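Local coordinates for putative cytosine/guanine deaminase (Unidentified, PDB 2PAJ), which catalyses the zinc-dependent hydrolytic deamination of a pterin, converting a 2-amino-4-hydroxypteridine to a 2,4-dihydroxypteridine with release of ammonium, at residues 140-144 against 145-149; 46-49 against 50-54. One frame throughout, in Å; residues are numbered along the deposited sequence.

Contact 1 of 2, residues 140-144 against 145-149; sequences VYYPG and MPFDS
With CG of Met-145 trans to its backbone N (chi1 178°), the thioether chain and the phenol ring of Tyr-142 are brought together inside one loop. CB of Met-145 lies over the centre of one face of the Tyr-142 ring, 3.7 Å from its centroid, a CH-pi contact. The two side chains cross at about a right angle, and the methionine SD, 4.5 Å from the same centroid, adds an oblique Met-aromatic contact. Beyond the sulfur, a bend at chi3 (50°) carries CE to CD1 of Tyr-141, while CG sits over the face of the Phe-147 ring, so the thioether lies among three aromatic rings, that of Phe-147 coming from its own segment. Two hydrogen bonds fix the frame around it. The backbone N of Met-145 reaches O of Tyr-142 at 3.0 Å, closing a type II turn whose third residue, Gly-144, has the positive phi usual at that place. At the far end of the segment OG of Ser-149 donates to O of Val-140 (3.2 Å), tying an early part of the loop to the first turn of helix 149-159. CD of Pro-146 packs beside the Tyr-142 hydroxyl. Asp-148 is the N-cap of helix 149-159 and forms a salt bridge with Arg-199; the Tyr-141 hydroxyl bonds Ser-150 OG. The loop thus joins barrel strand 131-136 to helix 149-159, with Val-140 and Ser-149 against Phe-115 of helix 112-127.

Contact 2 of 2, residues 46-49 against 50-54; sequences IDAI and GALAP
Leu-52 lays its CD2 methyl against CB of Ala-48, 3.7 Å away, four residues back along the chain. Its other branch, CD1, comes to 3.9 Å from the backbone O of Ala-48, so the forked end of the leucine meets both the methyl and the carbonyl of one residue. The leucine CG stands beside its own backbone N (chi1 -40°), which turns the fork back toward the strand just left. Between the partners the chain turns sharply at Gly-50 and Ala-51, both with positive phi; Gly-50 adopts phi 95° and psi 110°, a conformation open to glycine. Ala-48 also belongs to a classic beta bulge, in which it and Asp-47 both face Arg-40 on the neighbouring strand 39-42. Polar anchoring of the loop comes from that side of the sheet: Leu-52 N bonds OD1 of Asp-38, and Ala-53 O accepts from NH2 of Arg-40. Leu-52 also touches Leu-13 of strand 11-15, extending its apolar contacts across the small sheet. Crystal neighbours touch this surface loop and may influence its course. Between the two segments themselves the side-chain chemistry is purely apolar, which implies a non-directional contact, with direction more likely to come from the polar bonds to Asp-38 and Arg-40.

Contact 2 comes first along the chain, in series with contact 1, and they lie on opposite sides of the chain's centre with their own centres about 48 Å apart and nearest atoms about 30 Å apart. They share no strand or helix. Residues 46-54 leave an outermost strand of the small four-stranded mixed sheet and head toward strand 59-62, away from the annotated sites. Residues 140-149 lie in the loop from strand 131-136 to helix 149-159 of the amidohydrolase TIM barrel, where the side chain of Val-140 lies about 12 Å from the bound zinc ion. Each is a local loop contact, one at the sheet's edge, the other between a barrel strand and its following helix.

Contact 1 of 2, residues 140-144 against 145-149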
ATOM      1  N   VAL A 140       9.155   8.866 -10.780  1.00 59.74           N
ATOM      2  CA  VAL A 140      10.265   8.916 -11.705  1.00 61.50           C
ATOM      3  C   VAL A 140       9.622   9.041 -13.098  1.00 61.49           C
ATOM      4  O   VAL A 140       9.107   8.078 -13.682  1.00 60.07           O
ATOM      5  CB  VAL A 140      11.197   7.676 -11.594  1.00 61.97           C
ATOM      6  CG1 VAL A 140      11.121   7.111 -10.186  1.00 63.46           C
ATOM      7  CG2 VAL A 140      10.873   6.640 -12.635  1.00 60.67           C
ATOM      8  N   TYR A 141       9.606  10.283 -13.576  1.00 61.73           N
ATOM      9  CA  TYR A 141       9.062  10.664 -14.871  1.00 61.89           C
ATOM     10  C   TYR A 141       9.831  11.925 -15.260  1.00 62.97           C
ATOM     11  O   TYR A 141      10.183  12.740 -14.401  1.00 62.82           O
ATOM     12  CB  TYR A 141       7.579  10.997 -14.751  1.00 61.76           C
ATOM     13  CG  TYR A 141       6.704   9.820 -14.376  1.00 61.61           C
ATOM     14  CD1 TYR A 141       6.529   8.750 -15.258  1.00 60.19           C
ATOM     15  CD2 TYR A 141       6.054   9.775 -13.133  1.00 60.93           C
ATOM     16  CE1 TYR A 141       5.739   7.674 -14.921  1.00 59.70           C
ATOM     17  CE2 TYR A 141       5.255   8.694 -12.779  1.00 59.81           C
ATOM     18  CZ  TYR A 141       5.109   7.650 -13.681  1.00 60.34           C
ATOM     19  OH  TYR A 141       4.366   6.558 -13.341  1.00 59.95           O
ATOM     20  N   TYR A 142      10.103  12.084 -16.550  1.00 63.81           N
ATOM     21  CA  TYR A 142      10.828  13.250 -17.046  1.00 63.68           C
ATOM     22  C   TYR A 142      10.812  13.213 -18.559  1.00 63.49           C
ATOM     23  O   TYR A 142      10.797  12.138 -19.156  1.00 62.20           O
ATOM     24  CB  TYR A 142      12.269  13.241 -16.539  1.00 65.42           C
ATOM     25  CG  TYR A 142      13.056  12.005 -16.928  1.00 67.89           C
ATOM     26  CD1 TYR A 142      13.825  11.983 -18.099  1.00 69.09           C
ATOM     27  CD2 TYR A 142      13.078  10.878 -16.096  1.00 68.03           C
ATOM     28  CE1 TYR A 142      14.607  10.881 -18.425  1.00 70.09           C
ATOM     29  CE2 TYR A 142      13.853   9.770 -16.411  1.00 68.73           C
ATOM     30  CZ  TYR A 142      14.621   9.779 -17.573  1.00 69.94           C
ATOM     31  OH  TYR A 142      15.431   8.705 -17.868  1.00 70.13           O
ATOM     32  N   PRO A 143      10.800  14.391 -19.199  1.00 63.82           N
ATOM     33  CA  PRO A 143      10.778  14.463 -20.658  1.00 62.71           C
ATOM     34  C   PRO A 143      11.793  13.537 -21.322  1.00 62.14           C
ATOM     35  O   PRO A 143      12.976  13.553 -20.987  1.00 61.07           O
ATOM     36  CB  PRO A 143      11.062  15.933 -20.920  1.00 63.01           C
ATOM     37  CG  PRO A 143      10.390  16.602 -19.760  1.00 62.52           C
ATOM     38  CD  PRO A 143      10.825  15.742 -18.603  1.00 63.21           C
ATOM     39  N   GLY A 144      11.318  12.714 -22.250  1.00 61.97           N
ATOM     40  CA  GLY A 144      12.208  11.820 -22.966  1.00 63.18           C
ATOM     41  C   GLY A 144      12.675  10.563 -22.257  1.00 64.67           C
ATOM     42  O   GLY A 144      13.583   9.887 -22.742  1.00 65.60           O
ATOM     43  N   MET A 145      12.078  10.238 -21.115  1.00 65.66           N
ATOM     44  CA  MET A 145      12.463   9.031 -20.394  1.00 64.97           C
ATOM     45  C   MET A 145      12.432   7.858 -21.381  1.00 65.77           C
ATOM     46  O   MET A 145      11.432   7.632 -22.063  1.00 64.92           O
ATOM     47  CB  MET A 145      11.502   8.797 -19.231  1.00 65.28           C
ATOM     48  CG  MET A 145      11.776   7.531 -18.415  1.00 65.13           C
ATOM     49  SD  MET A 145      10.859   7.533 -16.838  1.00 64.02           S
ATOM     50  CE  MET A 145       9.213   7.917 -17.398  1.00 58.34           C
ATOM     51  N   PRO A 146      13.542   7.103 -21.473  1.00 66.10           N
ATOM     52  CA  PRO A 146      13.683   5.950 -22.369  1.00 65.49           C
ATOM     53  C   PRO A 146      12.877   4.720 -21.993  1.00 65.26           C
ATOM     54  O   PRO A 146      12.742   3.797 -22.796  1.00 65.46           O
ATOM     55  CB  PRO A 146      15.182   5.674 -22.335  1.00 65.22           C
ATOM     56  CG  PRO A 146      15.534   6.016 -20.948  1.00 65.94           C
ATOM     57  CD  PRO A 146      14.796   7.329 -20.731  1.00 66.44           C
ATOM     58  N   PHE A 147      12.344   4.684 -20.778  1.00 64.98           N
ATOM     59  CA  PHE A 147      11.555   3.526 -20.367  1.00 63.98           C
ATOM     60  C   PHE A 147      10.210   3.919 -19.765  1.00 62.98           C
ATOM     61  O   PHE A 147      10.027   5.040 -19.284  1.00 62.79           O
ATOM     62  CB  PHE A 147      12.352   2.673 -19.380  1.00 62.37           C
ATOM     63  CG  PHE A 147      12.736   3.401 -18.143  1.00 62.01           C
ATOM     64  CD1 PHE A 147      11.906   3.392 -17.034  1.00 63.14           C
ATOM     65  CD2 PHE A 147      13.915   4.120 -18.093  1.00 62.84           C
ATOM     66  CE1 PHE A 147      12.239   4.087 -15.890  1.00 62.89           C
ATOM     67  CE2 PHE A 147      14.268   4.822 -16.962  1.00 63.62           C
ATOM     68  CZ  PHE A 147      13.425   4.807 -15.847  1.00 63.23           C
ATOM     69  N   ASP A 148       9.264   2.988 -19.817  1.00 61.87           N
ATOM     70  CA  ASP A 148       7.936   3.227 -19.279  1.00 60.92           C
ATOM     71  C   ASP A 148       7.825   2.703 -17.837  1.00 60.83           C
ATOM     72  O   ASP A 148       7.588   1.508 -17.604  1.00 61.13           O
ATOM     73  CB  ASP A 148       6.875   2.561 -20.160  1.00 59.47           C
ATOM     74  CG  ASP A 148       5.486   3.022 -19.809  1.00 59.16           C
ATOM     75  OD1 ASP A 148       5.377   3.684 -18.762  1.00 60.09           O
ATOM     76  OD2 ASP A 148       4.522   2.739 -20.550  1.00 57.94           O
ATOM     77  N   SER A 149       8.017   3.603 -16.877  1.00 58.85           N
ATOM     78  CA  SER A 149       7.928   3.261 -15.461  1.00 57.45           C
ATOM     79  C   SER A 149       6.602   2.568 -15.164  1.00 57.95           C
ATOM     80  O   SER A 149       6.560   1.445 -14.653  1.00 57.79           O
ATOM     81  CB  SER A 149       8.018   4.525 -14.621  1.00 55.24           C
ATOM     82  OG  SER A 149       9.259   5.145 -14.850  1.00 57.73           O
TER

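Contact 2 of 2, residues 46-49 against 50-54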
ATOM      1  N   ILE A  46     -15.075 -14.797  -1.377  1.00 56.10           N
ATOM      2  CA  ILE A  46     -15.227 -15.529  -0.138  1.00 55.30           C
ATOM      3  C   ILE A  46     -16.659 -15.973  -0.150  1.00 56.00           C
ATOM      4  O   ILE A  46     -17.576 -15.154  -0.115  1.00 55.48           O
ATOM      5  CB  ILE A  46     -14.997 -14.642   1.080  1.00 55.08           C
ATOM      6  CG1 ILE A  46     -13.539 -14.171   1.102  1.00 55.27           C
ATOM      7  CG2 ILE A  46     -15.353 -15.413   2.346  1.00 54.74           C
ATOM      8  CD1 ILE A  46     -13.235 -13.160   2.179  1.00 53.79           C
ATOM      9  N   ASP A  47     -16.840 -17.285  -0.193  1.00 56.84           N
ATOM     10  CA  ASP A  47     -18.161 -17.884  -0.269  1.00 57.09           C
ATOM     11  C   ASP A  47     -18.851 -18.139   1.072  1.00 55.75           C
ATOM     12  O   ASP A  47     -20.068 -18.013   1.180  1.00 54.37           O
ATOM     13  CB  ASP A  47     -18.054 -19.185  -1.055  1.00 60.07           C
ATOM     14  CG  ASP A  47     -19.319 -19.510  -1.790  1.00 63.92           C
ATOM     15  OD1 ASP A  47     -19.723 -18.682  -2.643  1.00 66.84           O
ATOM     16  OD2 ASP A  47     -19.911 -20.583  -1.513  1.00 65.93           O
ATOM     17  N   ALA A  48     -18.079 -18.495   2.092  1.00 55.20           N
ATOM     18  CA  ALA A  48     -18.660 -18.772   3.392  1.00 55.41           C
ATOM     19  C   ALA A  48     -17.638 -18.766   4.513  1.00 55.82           C
ATOM     20  O   ALA A  48     -16.433 -18.899   4.287  1.00 54.01           O
ATOM     21  CB  ALA A  48     -19.369 -20.112   3.362  1.00 55.68           C
ATOM     22  N   ILE A  49     -18.145 -18.631   5.733  1.00 56.39           N
ATOM     23  CA  ILE A  49     -17.298 -18.613   6.904  1.00 57.17           C
ATOM     24  C   ILE A  49     -17.918 -19.343   8.104  1.00 58.08           C
ATOM     25  O   ILE A  49     -19.067 -19.092   8.480  1.00 57.04           O
ATOM     26  CB  ILE A  49     -16.986 -17.165   7.308  1.00 56.77           C
ATOM     27  CG1 ILE A  49     -16.338 -16.429   6.136  1.00 58.14           C
ATOM     28  CG2 ILE A  49     -16.060 -17.150   8.514  1.00 57.27           C
ATOM     29  CD1 ILE A  49     -16.291 -14.917   6.307  1.00 56.77           C
ATOM     30  N   GLY A  50     -17.149 -20.265   8.683  1.00 59.48           N
ATOM     31  CA  GLY A  50     -17.587 -20.978   9.874  1.00 58.21           C
ATOM     32  C   GLY A  50     -18.261 -22.328   9.765  1.00 58.17           C
ATOM     33  O   GLY A  50     -19.400 -22.430   9.316  1.00 60.93           O
ATOM     34  N   ALA A  51     -17.563 -23.371  10.186  1.00 56.98           N
ATOM     35  CA  ALA A  51     -18.128 -24.719  10.185  1.00 56.91           C
ATOM     36  C   ALA A  51     -18.609 -25.207   8.822  1.00 55.98           C
ATOM     37  O   ALA A  51     -19.802 -25.369   8.612  1.00 56.13           O
ATOM     38  CB  ALA A  51     -19.270 -24.783  11.192  1.00 55.67           C
ATOM     39  N   LEU A  52     -17.669 -25.472   7.917  1.00 57.42           N
ATOM     40  CA  LEU A  52     -17.966 -25.929   6.559  1.00 56.93           C
ATOM     41  C   LEU A  52     -17.423 -27.338   6.299  1.00 58.27           C
ATOM     42  O   LEU A  52     -16.288 -27.660   6.657  1.00 59.31           O
ATOM     43  CB  LEU A  52     -17.339 -24.960   5.558  1.00 55.14           C
ATOM     44  CG  LEU A  52     -17.429 -23.478   5.926  1.00 53.41           C
ATOM     45  CD1 LEU A  52     -16.378 -22.708   5.160  1.00 51.43           C
ATOM     46  CD2 LEU A  52     -18.831 -22.957   5.637  1.00 50.83           C
ATOM     47  N   ALA A  53     -18.236 -28.182   5.676  1.00 60.06           N
ATOM     48  CA  ALA A  53     -17.815 -29.550   5.373  1.00 61.27           C
ATOM     49  C   ALA A  53     -17.140 -29.586   3.999  1.00 61.72           C
ATOM     50  O   ALA A  53     -17.638 -29.007   3.033  1.00 62.01           O
ATOM     51  CB  ALA A  53     -19.019 -30.493   5.406  1.00 60.01           C
ATOM     52  N   PRO A  54     -15.987 -30.256   3.899  1.00 62.72           N
ATOM     53  CA  PRO A  54     -15.286 -30.326   2.614  1.00 63.43           C
ATOM     54  C   PRO A  54     -16.149 -30.855   1.478  1.00 63.94           C
ATOM     55  O   PRO A  54     -17.138 -31.553   1.704  1.00 64.54           O
ATOM     56  CB  PRO A  54     -14.089 -31.225   2.920  1.00 63.39           C
ATOM     57  CG  PRO A  54     -14.575 -32.067   4.071  1.00 64.14           C
ATOM     58  CD  PRO A  54     -15.302 -31.064   4.919  1.00 63.36           C
TER